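Local coordinates for protein phosphoserine aminotransferase (Bacillus circulans, PDB 2C0R) that catalyses the pyridoxal-phosphate-dependent, reversible transamination of 3-phosphohydroxypyruvate to phosphoserine in serine biosynthesis, and a parallel step on the route to pyridoxine 5'-phosphate, at residues N151-G156 / D297-F302. The protein carries 1 engineered substitution. Residues are numbered along the deposited sequence; the frame is centred on the assembly and turned at random.
Sequences NETIEG and DMNITF. With PLP (pyridoxal-5'-phosphate), chain C.
On the O3 side of the pyridoxal-phosphate pocket, Asn151 and Asn299 join segment 151-156, a short strand running into a turn, to the strand 299-303 of the small three-stranded antiparallel sheet. Asn151 ND2 donates to Asn299 OD1 at 2.7 Å; the acceptor lies practically in the amide plane of Asn151, and the donor in the carbonyl plane of Asn299, although the N-H...O angle is a bent 132°. A chi1 of -175° swings CG of Asn151 away from its own N and across to the strand, and the two amide planes end up 33° apart. Both ends of the Asn151 amide are held: ND2 also bonds Ser176 and OD1 bonds Ser296, which should fix its flip. Asn299 ND2 turns to Ser337 of the adjacent strand 334-337.

Thr153 divides its branches between cofactor and strand. Its OG1 is hydrogen-bonded to PLP O3 at 2.5 Å and to Ser176, while CG2 packs against the amide of Asn299, 3.4 Å from ND2.

Farther along, the turn closes with Gly156 N bonded to Glu152 O. Thr301 OG1 donates to Glu155 O at 2.8 Å, approaching from above the carbonyl plane. A water bridges Gly156 O and Thr301 N. Gly156 CA sits 3.2 Å from Asn299 O, so the two backbones come close here. Buried amides and hydroxyls thus tie the segment that carries Thr153, bonded to O3 of the cofactor, to the three-stranded sheet, within the PLP site of a class-V aminotransferase.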
# COMPACT_ATOMS: atom_id res chain seq x y z
N ASN A 151 19.23 1.06 -11.39
CA ASN A 151 19.41 2.51 -11.48
C ASN A 151 19.51 3.04 -10.07
O ASN A 151 18.56 2.85 -9.29
CB ASN A 151 18.22 3.11 -12.23
CG ASN A 151 18.39 4.62 -12.47
OD1 ASN A 151 19.10 4.97 -13.41
ND2 ASN A 151 17.73 5.45 -11.70
N GLU A 152 20.62 3.62 -9.71
CA GLU A 152 20.85 4.21 -8.40
C GLU A 152 20.29 5.62 -8.45
O GLU A 152 21.01 6.54 -8.91
CB GLU A 152 22.35 4.19 -8.07
CG GLU A 152 22.79 2.81 -7.60
CD GLU A 152 22.37 2.44 -6.19
OE1 GLU A 152 21.55 3.16 -5.58
OE2 GLU A 152 22.85 1.41 -5.68
N THR A 153 19.09 5.71 -7.97
CA THR A 153 18.27 6.91 -8.04
C THR A 153 18.90 8.12 -7.38
O THR A 153 18.64 9.24 -7.85
CB THR A 153 16.95 6.62 -7.26
OG1 THR A 153 16.63 5.24 -7.53
CG2 THR A 153 15.87 7.55 -7.77
N ILE A 154 19.66 7.91 -6.30
CA ILE A 154 20.21 9.06 -5.57
C ILE A 154 21.52 9.53 -6.18
O ILE A 154 21.79 10.73 -6.24
CB ILE A 154 20.37 8.69 -4.07
CG1 ILE A 154 18.99 8.70 -3.41
CG2 ILE A 154 21.37 9.60 -3.37
CD1 ILE A 154 18.92 8.08 -2.03
N GLU A 155 22.35 8.57 -6.59
CA GLU A 155 23.64 8.93 -7.17
C GLU A 155 23.55 9.30 -8.65
O GLU A 155 24.40 10.06 -9.14
CB GLU A 155 24.62 7.77 -6.97
CG GLU A 155 25.27 7.78 -5.58
CD GLU A 155 24.42 7.23 -4.47
OE1 GLU A 155 23.69 6.27 -4.77
OE2 GLU A 155 24.35 7.64 -3.28
N GLY A 156 22.54 8.81 -9.36
CA GLY A 156 22.40 9.13 -10.77
C GLY A 156 23.20 8.18 -11.67
O GLY A 156 23.57 8.57 -12.78
N ASP A 297 19.77 7.68 -17.35
CA ASP A 297 18.80 8.40 -18.17
C ASP A 297 17.53 8.66 -17.37
O ASP A 297 16.62 9.23 -17.96
CB ASP A 297 18.40 7.66 -19.44
CG ASP A 297 19.39 7.95 -20.58
OD1 ASP A 297 20.40 8.65 -20.38
OD2 ASP A 297 19.14 7.45 -21.69
N MET A 298 17.46 8.29 -16.12
CA MET A 298 16.28 8.50 -15.29
C MET A 298 16.52 9.57 -14.23
O MET A 298 15.60 10.29 -13.88
CB MET A 298 15.89 7.20 -14.56
CG MET A 298 15.44 6.10 -15.53
SD MET A 298 13.71 6.29 -16.01
CE MET A 298 13.87 7.12 -17.60
N ASN A 299 17.72 9.62 -13.65
CA ASN A 299 18.02 10.59 -12.59
C ASN A 299 19.38 11.22 -12.92
O ASN A 299 20.39 10.55 -12.79
CB ASN A 299 18.05 9.99 -11.16
CG ASN A 299 16.82 9.15 -10.87
OD1 ASN A 299 16.81 7.94 -11.09
ND2 ASN A 299 15.79 9.82 -10.35
N ILE A 300 19.32 12.47 -13.36
CA ILE A 300 20.56 13.15 -13.74
C ILE A 300 21.03 14.01 -12.61
O ILE A 300 20.37 14.95 -12.17
CB ILE A 300 20.30 13.99 -14.98
CG1 ILE A 300 19.85 13.10 -16.14
CG2 ILE A 300 21.51 14.85 -15.28
CD1 ILE A 300 19.69 13.86 -17.45
N THR A 301 22.22 13.67 -12.12
CA THR A 301 22.72 14.39 -10.94
C THR A 301 23.87 15.28 -11.36
O THR A 301 24.68 14.96 -12.22
CB THR A 301 23.13 13.40 -9.86
OG1 THR A 301 24.02 12.44 -10.48
CG2 THR A 301 21.89 12.63 -9.35
N PHE A 302 23.88 16.46 -10.74
CA PHE A 302 24.93 17.42 -11.07
C PHE A 302 25.12 18.41 -9.92
O PHE A 302 24.30 18.50 -9.01
CB PHE A 302 24.64 18.13 -12.40
CG PHE A 302 23.33 18.90 -12.50
CD1 PHE A 302 23.38 20.29 -12.48
CD2 PHE A 302 22.11 18.28 -12.59
CE1 PHE A 302 22.22 21.02 -12.58
CE2 PHE A 302 20.94 19.02 -12.70
CZ PHE A 302 21.00 20.41 -12.69
N1 PLP C . 15.10 1.30 -4.53
C2 PLP C . 15.26 2.34 -5.40
C2A PLP C . 16.25 2.14 -6.54
C3 PLP C . 14.55 3.49 -5.23
O3 PLP C . 14.66 4.52 -6.12
C4 PLP C . 13.61 3.56 -4.22
C4A PLP C . 12.81 4.85 -4.03
C5 PLP C . 13.53 2.52 -3.31
C6 PLP C . 14.20 1.36 -3.50
C5A PLP C . 12.62 2.64 -2.08
O4P PLP C . 11.25 2.51 -2.47
P PLP C . 10.06 2.59 -1.41
O1P PLP C . 8.83 2.23 -2.19
O2P PLP C . 10.07 4.03 -0.94
O3P PLP C . 10.40 1.63 -0.32
O HOH W 1 23.57 11.28 -13.57